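Local coordinates for protein putative dihydrodipicolinate synthase (Thermus thermophilus, PDB 2PCQ) that is of unknown function but belongs to the dihydrodipicolinate synthase family of TIM-barrel proteins and assembles from four subunits, at residues A87-L92 / E117-F122; A94-Y99 / R110-L115; G237-K242 / G253-P258. One frame throughout, in Å; residues are numbered along the deposited sequence.

Interaction 1 (A87-L92 / E117-F122); sequences AGAMAL and EKMPLF
Leu92 and the selenomethionine Met119 cross at about a right angle where two parallel strands lie side by side. Followed outward, Leu92 first sets its CB 3.8 Å from Leu121 CB. Its CG then comes 3.8 Å from Met119 SE, and the two methyls at the tip lie against the same selenium, CD1 at 4.1 Å and CD2 at 4.0 Å, with CD2 also near Met119 CE. In Met119 a bend at chi3 (126°) swings CE to Ala89, 3.8 Å from its CB and near its carbonyl O. The unbranched, flexible methionine chain, modelled here with selenium, can bend between a leucine and a small alanine. Beside it the backbones pair: Leu92 N donates to Pro120 O at 3.0 Å, and Phe122 N to Leu92 O at 2.7 Å. The two bonds flank Leu121, whose CA lies 3.2 Å from Leu92 O in a CH...O contact. The single methyl of Ala91 fits beside Pro120 and Phe122 CD2. Strands 91-94 and 121-125 are thus neighbours in the barrel, joined by the right-handed beta-alpha-beta crossover through helix 107-118; strands 66-69 and 148-153 continue the sheet beyond them, while helix 74-87 packs on Leu92 and Met119.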
loop_
_atom_site.group_PDB
_atom_site.type_symbol
_atom_site.label_atom_id
_atom_site.label_comp_id
_atom_site.label_asym_id
_atom_site.label_seq_id
_atom_site.Cartn_x
_atom_site.Cartn_y
_atom_site.Cartn_z
ATOM N N ALA A 87 -25.076 -7.548 -29.967
ATOM C CA ALA A 87 -24.671 -6.303 -30.611
ATOM C C ALA A 87 -23.620 -6.569 -31.684
ATOM O O ALA A 87 -23.320 -5.697 -32.493
ATOM C CB ALA A 87 -24.126 -5.330 -29.575
ATOM N N GLY A 88 -23.062 -7.774 -31.683
ATOM C CA GLY A 88 -22.062 -8.121 -32.673
ATOM C C GLY A 88 -20.641 -7.825 -32.227
ATOM O O GLY A 88 -19.734 -7.717 -33.053
ATOM N N ALA A 89 -20.436 -7.703 -30.918
ATOM C CA ALA A 89 -19.106 -7.412 -30.391
ATOM C C ALA A 89 -18.119 -8.509 -30.756
ATOM O O ALA A 89 -18.444 -9.690 -30.690
ATOM C CB ALA A 89 -19.165 -7.246 -28.870
HETATM N N MSE A 90 -16.912 -8.097 -31.131
HETATM C CA MSE A 90 -15.837 -9.011 -31.504
HETATM C C MSE A 90 -15.364 -9.808 -30.286
HETATM O O MSE A 90 -15.009 -10.982 -30.394
HETATM C CB MSE A 90 -14.690 -8.199 -32.112
HETATM C CG MSE A 90 -13.313 -8.756 -31.873
HETATM SE SE MSE A 90 -12.022 -7.618 -32.726
HETATM C CE MSE A 90 -12.250 -6.048 -31.566
ATOM N N ALA A 91 -15.375 -9.165 -29.124
ATOM C CA ALA A 91 -14.957 -9.823 -27.892
ATOM C C ALA A 91 -15.266 -8.950 -26.687
ATOM O O ALA A 91 -15.596 -7.769 -26.824
ATOM C CB ALA A 91 -13.464 -10.140 -27.938
ATOM N N LEU A 92 -15.163 -9.544 -25.506
ATOM C CA LEU A 92 -15.404 -8.832 -24.259
ATOM C C LEU A 92 -14.058 -8.454 -23.655
ATOM O O LEU A 92 -13.025 -9.021 -24.009
ATOM C CB LEU A 92 -16.138 -9.733 -23.263
ATOM C CG LEU A 92 -17.505 -10.304 -23.633
ATOM C CD1 LEU A 92 -17.872 -11.392 -22.641
ATOM C CD2 LEU A 92 -18.550 -9.197 -23.634
ATOM N N GLU A 117 -16.399 -19.548 -22.232
ATOM C CA GLU A 117 -17.132 -20.676 -22.781
ATOM C C GLU A 117 -18.226 -20.162 -23.715
ATOM O O GLU A 117 -18.628 -20.853 -24.652
ATOM C CB GLU A 117 -17.762 -21.483 -21.642
ATOM C CG GLU A 117 -18.394 -22.798 -22.063
ATOM C CD GLU A 117 -17.392 -23.747 -22.698
ATOM O OE1 GLU A 117 -16.348 -24.027 -22.067
ATOM O OE2 GLU A 117 -17.651 -24.214 -23.827
ATOM N N LYS A 118 -18.686 -18.936 -23.474
ATOM C CA LYS A 118 -19.760 -18.339 -24.271
ATOM C C LYS A 118 -19.305 -17.264 -25.272
ATOM O O LYS A 118 -19.994 -17.002 -26.266
ATOM C CB LYS A 118 -20.800 -17.711 -23.331
ATOM C CG LYS A 118 -21.318 -18.634 -22.226
ATOM C CD LYS A 118 -22.125 -19.805 -22.773
ATOM C CE LYS A 118 -23.404 -19.332 -23.440
ATOM N NZ LYS A 118 -24.231 -20.471 -23.934
HETATM N N MSE A 119 -18.155 -16.648 -25.023
HETATM C CA MSE A 119 -17.707 -15.602 -25.923
HETATM C C MSE A 119 -16.232 -15.324 -25.782
HETATM O O MSE A 119 -15.654 -15.487 -24.717
HETATM C CB MSE A 119 -18.467 -14.305 -25.630
HETATM C CG MSE A 119 -19.027 -13.600 -26.836
HETATM SE SE MSE A 119 -19.762 -11.940 -26.222
HETATM C CE MSE A 119 -18.771 -10.785 -27.440
ATOM N N PRO A 120 -15.597 -14.880 -26.878
ATOM C CA PRO A 120 -14.165 -14.566 -26.854
ATOM C C PRO A 120 -13.987 -13.355 -25.963
ATOM O O PRO A 120 -14.867 -12.491 -25.902
ATOM C CB PRO A 120 -13.847 -14.250 -28.325
ATOM C CG PRO A 120 -14.917 -15.028 -29.072
ATOM C CD PRO A 120 -16.135 -14.801 -28.244
ATOM N N LEU A 121 -12.878 -13.305 -25.244
ATOM C CA LEU A 121 -12.620 -12.175 -24.383
ATOM C C LEU A 121 -11.160 -11.877 -24.117
ATOM O O LEU A 121 -10.281 -12.720 -24.320
ATOM C CB LEU A 121 -13.362 -12.322 -23.030
ATOM C CG LEU A 121 -12.965 -13.180 -21.807
ATOM C CD1 LEU A 121 -13.773 -14.457 -21.789
ATOM C CD2 LEU A 121 -11.481 -13.471 -21.765
ATOM N N PHE A 122 -10.920 -10.649 -23.667
ATOM C CA PHE A 122 -9.588 -10.188 -23.299
ATOM C C PHE A 122 -9.678 -9.995 -21.791
ATOM O O PHE A 122 -10.716 -9.573 -21.282
ATOM C CB PHE A 122 -9.283 -8.836 -23.947
ATOM C CG PHE A 122 -8.873 -8.925 -25.390
ATOM C CD1 PHE A 122 -7.533 -9.054 -25.734
ATOM C CD2 PHE A 122 -9.826 -8.867 -26.405
ATOM C CE1 PHE A 122 -7.139 -9.118 -27.067
ATOM C CE2 PHE A 122 -9.446 -8.931 -27.740
ATOM C CZ PHE A 122 -8.098 -9.056 -28.073
#

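Interaction 2 (A94-Y99 / R110-L115); sequences ATPPRY and RYYEAL
Two tyrosine rings of helix 107-118 meet the chain that leaves strand 91-94. Over the centre of one face of Tyr111 sits Pro97, its CG 4.0 Å from the ring centroid and only 7° off the normal, a clear CH-pi contact; the rigid, puckered pyrrolidine ring offers its C-H groups to the pi cloud without having to be ordered first. Its CD lies nearer one side of the same ring, 3.8 Å from Tyr111 CD2. Tyr112 is used at its rim: Ala94 O lies in the plane of the ring, and the phenol OH donates to that oxygen at 2.9 Å. The hydroxyl stands 41° out of the carbonyl plane, above it and away from the lone pairs. Pro96 reaches the same hydroxyl with its CG, at 3.3 Å; its ring nitrogen is also near but carries no hydrogen to share.

The torsions divide the work between these neighbours. Tyr111 has CG opposite its backbone N (chi1 -175°), while Tyr112 has CG beside the N, and the rings diverge to different parts of the loop. A water links Tyr111 OH (2.6 Å) and Thr95 O (2.8 Å). Tyrosine fits both sites, since each ring packs on apolar groups while its hydroxyl serves a buried backbone carbonyl, directly or through water. On the same loop, Ala94 CB packs against Tyr112 CE2 and Leu115 CD1, 4.0 Å from each.

Pro258 and Tyr259 of the second subunit pack against Tyr111 and Pro97, carrying the contact to a subunit interface. A loop at the C-terminal end of a strand, folded against the helix that follows it, is characteristic of the beta-alpha units of a TIM barrel, here the fourth.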
loop_
_atom_site.group_PDB
_atom_site.type_symbol
_atom_site.label_atom_id
_atom_site.label_comp_id
_atom_site.label_asym_id
_atom_site.label_seq_id
_atom_site.Cartn_x
_atom_site.Cartn_y
_atom_site.Cartn_z
ATOM N N ALA A 94 -13.197 -8.238 -19.945
ATOM C CA ALA A 94 -13.719 -8.452 -18.602
ATOM C C ALA A 94 -12.736 -8.297 -17.450
ATOM O O ALA A 94 -11.628 -8.822 -17.484
ATOM C CB ALA A 94 -14.373 -9.832 -18.528
ATOM N N THR A 95 -13.180 -7.583 -16.420
ATOM C CA THR A 95 -12.394 -7.347 -15.215
ATOM C C THR A 95 -12.768 -8.413 -14.185
ATOM O O THR A 95 -13.826 -9.034 -14.279
ATOM C CB THR A 95 -12.727 -5.974 -14.601
ATOM O OG1 THR A 95 -14.143 -5.883 -14.409
ATOM C CG2 THR A 95 -12.269 -4.840 -15.510
ATOM N N PRO A 96 -11.904 -8.641 -13.183
ATOM C CA PRO A 96 -12.205 -9.645 -12.156
ATOM C C PRO A 96 -13.241 -9.107 -11.169
ATOM O O PRO A 96 -13.423 -7.894 -11.053
ATOM C CB PRO A 96 -10.857 -9.845 -11.455
ATOM C CG PRO A 96 -9.841 -9.345 -12.448
ATOM C CD PRO A 96 -10.525 -8.151 -13.048
ATOM N N PRO A 97 -13.959 -10.001 -10.467
ATOM C CA PRO A 97 -14.948 -9.516 -9.497
ATOM C C PRO A 97 -14.144 -8.651 -8.514
ATOM O O PRO A 97 -12.963 -8.915 -8.302
ATOM C CB PRO A 97 -15.461 -10.806 -8.863
ATOM C CG PRO A 97 -15.412 -11.769 -10.016
ATOM C CD PRO A 97 -14.061 -11.462 -10.644
ATOM N N ARG A 98 -14.771 -7.647 -7.908
ATOM C CA ARG A 98 -14.047 -6.734 -7.014
ATOM C C ARG A 98 -14.327 -6.707 -5.513
ATOM O O ARG A 98 -13.430 -6.931 -4.697
ATOM C CB ARG A 98 -14.226 -5.299 -7.509
ATOM C CG ARG A 98 -13.558 -4.967 -8.819
ATOM C CD ARG A 98 -14.357 -3.877 -9.500
ATOM N NE ARG A 98 -15.466 -4.461 -10.236
ATOM C CZ ARG A 98 -16.647 -3.882 -10.418
ATOM N NH1 ARG A 98 -16.901 -2.684 -9.908
ATOM N NH2 ARG A 98 -17.567 -4.510 -11.133
ATOM N N TYR A 99 -15.565 -6.385 -5.162
ATOM C CA TYR A 99 -15.963 -6.234 -3.772
ATOM C C TYR A 99 -15.472 -7.302 -2.791
ATOM O O TYR A 99 -14.917 -6.962 -1.747
ATOM C CB TYR A 99 -17.484 -6.099 -3.686
ATOM C CG TYR A 99 -17.948 -5.412 -2.429
ATOM C CD1 TYR A 99 -18.028 -4.020 -2.358
ATOM C CD2 TYR A 99 -18.289 -6.150 -1.299
ATOM C CE1 TYR A 99 -18.440 -3.381 -1.184
ATOM C CE2 TYR A 99 -18.701 -5.522 -0.120
ATOM C CZ TYR A 99 -18.773 -4.144 -0.070
ATOM O OH TYR A 99 -19.175 -3.531 1.094
ATOM N N ARG A 110 -12.630 -19.737 -12.518
ATOM C CA ARG A 110 -13.978 -20.196 -12.833
ATOM C C ARG A 110 -14.768 -19.089 -13.519
ATOM O O ARG A 110 -15.548 -19.349 -14.434
ATOM C CB ARG A 110 -14.722 -20.634 -11.565
ATOM C CG ARG A 110 -14.142 -21.868 -10.886
ATOM C CD ARG A 110 -15.159 -22.501 -9.940
ATOM N NE ARG A 110 -15.468 -21.669 -8.777
ATOM C CZ ARG A 110 -14.701 -21.574 -7.695
ATOM N NH1 ARG A 110 -13.568 -22.259 -7.619
ATOM N NH2 ARG A 110 -15.072 -20.797 -6.683
ATOM N N TYR A 111 -14.562 -17.854 -13.072
ATOM C CA TYR A 111 -15.264 -16.707 -13.641
ATOM C C TYR A 111 -14.932 -16.546 -15.126
ATOM O O TYR A 111 -15.821 -16.534 -15.975
ATOM C CB TYR A 111 -14.878 -15.431 -12.884
ATOM C CG TYR A 111 -15.640 -14.194 -13.310
ATOM C CD1 TYR A 111 -17.009 -14.067 -13.059
ATOM C CD2 TYR A 111 -14.995 -13.151 -13.974
ATOM C CE1 TYR A 111 -17.714 -12.930 -13.457
ATOM C CE2 TYR A 111 -15.691 -12.012 -14.378
ATOM C CZ TYR A 111 -17.046 -11.909 -14.118
ATOM O OH TYR A 111 -17.727 -10.788 -14.520
ATOM N N TYR A 112 -13.647 -16.431 -15.433
ATOM C CA TYR A 112 -13.206 -16.256 -16.808
ATOM C C TYR A 112 -13.498 -17.450 -17.714
ATOM O O TYR A 112 -13.827 -17.275 -18.883
ATOM C CB TYR A 112 -11.712 -15.932 -16.838
ATOM C CG TYR A 112 -11.402 -14.499 -16.466
ATOM C CD1 TYR A 112 -10.659 -14.194 -15.324
ATOM C CD2 TYR A 112 -11.855 -13.443 -17.257
ATOM C CE1 TYR A 112 -10.373 -12.871 -14.982
ATOM C CE2 TYR A 112 -11.575 -12.120 -16.924
ATOM C CZ TYR A 112 -10.834 -11.841 -15.790
ATOM O OH TYR A 112 -10.538 -10.536 -15.473
ATOM N N GLU A 113 -13.380 -18.662 -17.182
ATOM C CA GLU A 113 -13.643 -19.847 -17.989
ATOM C C GLU A 113 -15.122 -19.929 -18.344
ATOM O O GLU A 113 -15.477 -20.367 -19.434
ATOM C CB GLU A 113 -13.189 -21.104 -17.245
ATOM C CG GLU A 113 -11.694 -21.101 -16.961
ATOM C CD GLU A 113 -11.239 -22.297 -16.157
ATOM O OE1 GLU A 113 -12.074 -22.893 -15.446
ATOM O OE2 GLU A 113 -10.037 -22.630 -16.223
ATOM N N ALA A 114 -15.982 -19.487 -17.431
ATOM C CA ALA A 114 -17.416 -19.501 -17.681
ATOM C C ALA A 114 -17.745 -18.523 -18.809
ATOM O O ALA A 114 -18.499 -18.850 -19.727
ATOM C CB ALA A 114 -18.173 -19.118 -16.420
ATOM N N LEU A 115 -17.178 -17.322 -18.740
ATOM C CA LEU A 115 -17.419 -16.314 -19.766
ATOM C C LEU A 115 -16.815 -16.726 -21.115
ATOM O O LEU A 115 -17.454 -16.585 -22.157
ATOM C CB LEU A 115 -16.833 -14.965 -19.336
ATOM C CG LEU A 115 -17.341 -14.347 -18.026
ATOM C CD1 LEU A 115 -16.635 -13.015 -17.787
ATOM C CD2 LEU A 115 -18.850 -14.141 -18.086
HETATM O O HOH W 1 -16.433 -8.549 -15.037
#

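Interaction 3 (G237-K242 / G253-P258); sequences GVPLLK and GYPRPP
Lys242 and Pro239, on neighbouring turns of helix 216-247, face an extended chain, 253-258, that returns past them after the helix has ended. The helix is kinked here: the nitrogens of Val238 and Pro239 make no bond to the preceding turn, Pro239 because a proline nitrogen has no hydrogen, and Gly237 takes a positive phi (58°) that suits a residue without a side chain. Regular bonding then resumes, with Lys242 N on Val238 O. Gly253 also has positive phi, and from Tyr254 to Pro257 the backbone is extended, ending in a cis peptide before Pro258.

Pro255 fits over the kink. Its CG lies 3.7 Å from Pro239 CA and 4.0 Å from Pro239 CG, the two rings crossing at a slant, and the same carbon reaches Val238 CG1 at 4.3 Å. Rigid prolines on both sides make a compact apolar patch, to which the branched valine adds a methyl. Lys242 runs alongside, its chain extended beyond CG. CB passes 3.6 Å from Gly253 O, CD lies 4.0 Å from Pro255 CD, and NZ donates to Tyr254 O at 2.9 Å, well above the carbonyl plane (71° out of it) and so not on a lone pair.

That ammonium group is gripped further by Thr8 O, its strongest polar partner, and by a salt bridge to Glu43. Farther along the loop, Pro258 O accepts a bond from Arg110 of the second subunit. The lysine therefore serves two ends: its methylenes pack on the loop, and its buried charge is met by a carboxylate and carbonyl oxygens, which probably favours the protonated form and links the helix and the returning chain to Thr8 and Glu43.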
loop_
_atom_site.group_PDB
_atom_site.type_symbol
_atom_site.label_atom_id
_atom_site.label_comp_id
_atom_site.label_asym_id
_atom_site.label_seq_id
_atom_site.Cartn_x
_atom_site.Cartn_y
_atom_site.Cartn_z
ATOM N N GLY A 237 -8.559 11.779 -15.361
ATOM C CA GLY A 237 -9.599 10.769 -15.484
ATOM C C GLY A 237 -10.765 11.118 -16.395
ATOM O O GLY A 237 -10.625 11.900 -17.335
ATOM N N VAL A 238 -11.928 10.539 -16.109
ATOM C CA VAL A 238 -13.118 10.764 -16.921
ATOM C C VAL A 238 -13.569 12.221 -17.040
ATOM O O VAL A 238 -13.927 12.668 -18.129
ATOM C CB VAL A 238 -14.300 9.897 -16.420
ATOM C CG1 VAL A 238 -15.572 10.236 -17.196
ATOM C CG2 VAL A 238 -13.968 8.425 -16.614
ATOM N N PRO A 239 -13.569 12.980 -15.929
ATOM C CA PRO A 239 -13.998 14.378 -16.046
ATOM C C PRO A 239 -13.143 15.170 -17.039
ATOM O O PRO A 239 -13.666 15.970 -17.813
ATOM C CB PRO A 239 -13.861 14.904 -14.618
ATOM C CG PRO A 239 -14.146 13.686 -13.788
ATOM C CD PRO A 239 -13.360 12.611 -14.517
ATOM N N LEU A 240 -11.831 14.952 -17.016
ATOM C CA LEU A 240 -10.945 15.668 -17.930
ATOM C C LEU A 240 -11.154 15.209 -19.367
ATOM O O LEU A 240 -11.157 16.023 -20.288
ATOM C CB LEU A 240 -9.474 15.478 -17.532
ATOM C CG LEU A 240 -8.451 16.237 -18.391
ATOM C CD1 LEU A 240 -8.801 17.721 -18.410
ATOM C CD2 LEU A 240 -7.039 16.024 -17.845
ATOM N N LEU A 241 -11.337 13.905 -19.554
ATOM C CA LEU A 241 -11.558 13.350 -20.886
ATOM C C LEU A 241 -12.810 13.937 -21.531
ATOM O O LEU A 241 -12.781 14.376 -22.680
ATOM C CB LEU A 241 -11.696 11.824 -20.812
ATOM C CG LEU A 241 -12.077 11.125 -22.122
ATOM C CD1 LEU A 241 -11.025 11.430 -23.182
ATOM C CD2 LEU A 241 -12.203 9.621 -21.893
ATOM N N LYS A 242 -13.913 13.941 -20.791
ATOM C CA LYS A 242 -15.160 14.470 -21.321
ATOM C C LYS A 242 -15.097 15.972 -21.570
ATOM O O LYS A 242 -15.604 16.457 -22.581
ATOM C CB LYS A 242 -16.322 14.130 -20.384
ATOM C CG LYS A 242 -16.762 12.672 -20.482
ATOM C CD LYS A 242 -18.051 12.417 -19.712
ATOM C CE LYS A 242 -18.636 11.064 -20.074
ATOM N NZ LYS A 242 -19.931 10.814 -19.385
ATOM N N GLY A 253 -20.694 14.705 -23.407
ATOM C CA GLY A 253 -21.524 14.838 -22.226
ATOM C C GLY A 253 -20.726 15.081 -20.951
ATOM O O GLY A 253 -19.580 15.534 -20.999
ATOM N N TYR A 254 -21.333 14.758 -19.811
ATOM C CA TYR A 254 -20.710 14.977 -18.508
ATOM C C TYR A 254 -20.667 13.721 -17.651
ATOM O O TYR A 254 -21.436 12.783 -17.864
ATOM C CB TYR A 254 -21.496 16.047 -17.746
ATOM C CG TYR A 254 -21.679 17.324 -18.526
ATOM C CD1 TYR A 254 -20.830 18.409 -18.333
ATOM C CD2 TYR A 254 -22.677 17.428 -19.496
ATOM C CE1 TYR A 254 -20.967 19.570 -19.087
ATOM C CE2 TYR A 254 -22.822 18.578 -20.256
ATOM C CZ TYR A 254 -21.966 19.644 -20.049
ATOM O OH TYR A 254 -22.106 20.780 -20.808
ATOM N N PRO A 255 -19.757 13.687 -16.665
ATOM C CA PRO A 255 -19.657 12.520 -15.784
ATOM C C PRO A 255 -20.964 12.445 -14.995
ATOM O O PRO A 255 -21.584 13.474 -14.722
ATOM C CB PRO A 255 -18.468 12.865 -14.887
ATOM C CG PRO A 255 -17.621 13.741 -15.768
ATOM C CD PRO A 255 -18.654 14.630 -16.415
ATOM N N ARG A 256 -21.388 11.247 -14.623
ATOM C CA ARG A 256 -22.634 11.122 -13.879
ATOM C C ARG A 256 -22.449 11.620 -12.446
ATOM O O ARG A 256 -21.468 11.276 -11.791
ATOM C CB ARG A 256 -23.110 9.665 -13.883
ATOM C CG ARG A 256 -24.617 9.535 -13.775
ATOM C CD ARG A 256 -25.120 8.118 -14.048
ATOM N NE ARG A 256 -26.491 8.178 -14.548
ATOM C CZ ARG A 256 -27.288 7.133 -14.751
ATOM N NH1 ARG A 256 -26.876 5.899 -14.496
ATOM N NH2 ARG A 256 -28.509 7.333 -15.229
ATOM N N PRO A 257 -23.382 12.460 -11.949
ATOM C CA PRO A 257 -23.271 12.978 -10.580
ATOM C C PRO A 257 -23.070 11.806 -9.627
ATOM O O PRO A 257 -23.591 10.716 -9.867
ATOM C CB PRO A 257 -24.611 13.678 -10.367
ATOM C CG PRO A 257 -24.939 14.179 -11.752
ATOM C CD PRO A 257 -24.591 12.981 -12.613
ATOM N N PRO A 258 -22.371 12.027 -8.502
ATOM C CA PRO A 258 -21.759 13.257 -7.989
ATOM C C PRO A 258 -20.428 13.708 -8.591
ATOM O O PRO A 258 -19.803 14.630 -8.073
ATOM C CB PRO A 258 -21.617 12.951 -6.511
ATOM C CG PRO A 258 -21.145 11.520 -6.564
ATOM C CD PRO A 258 -22.063 10.893 -7.607
#

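Along the chain interaction 2 is nested within the loop that interaction 1 closes, and interaction 3 follows both. The first two share helix 107-118 and strand 91-94, with centres 14 Å apart. They touch directly: Phe122 O lies 3.1 Å from Ala94 N, a probable hydrogen bond, and Leu121 packs on the helix. Together they build one beta-alpha-beta unit of the barrel, from strand pairing to the loop at its other end. Interaction 3 belongs to helix 216-247 and the chain after it; its centre is about 27 Å from each of the others. Interactions 2 and 3 both reach the second subunit, where Arg110 of one copy bonds Pro258 of the other, so the two distant sites meet across the interface.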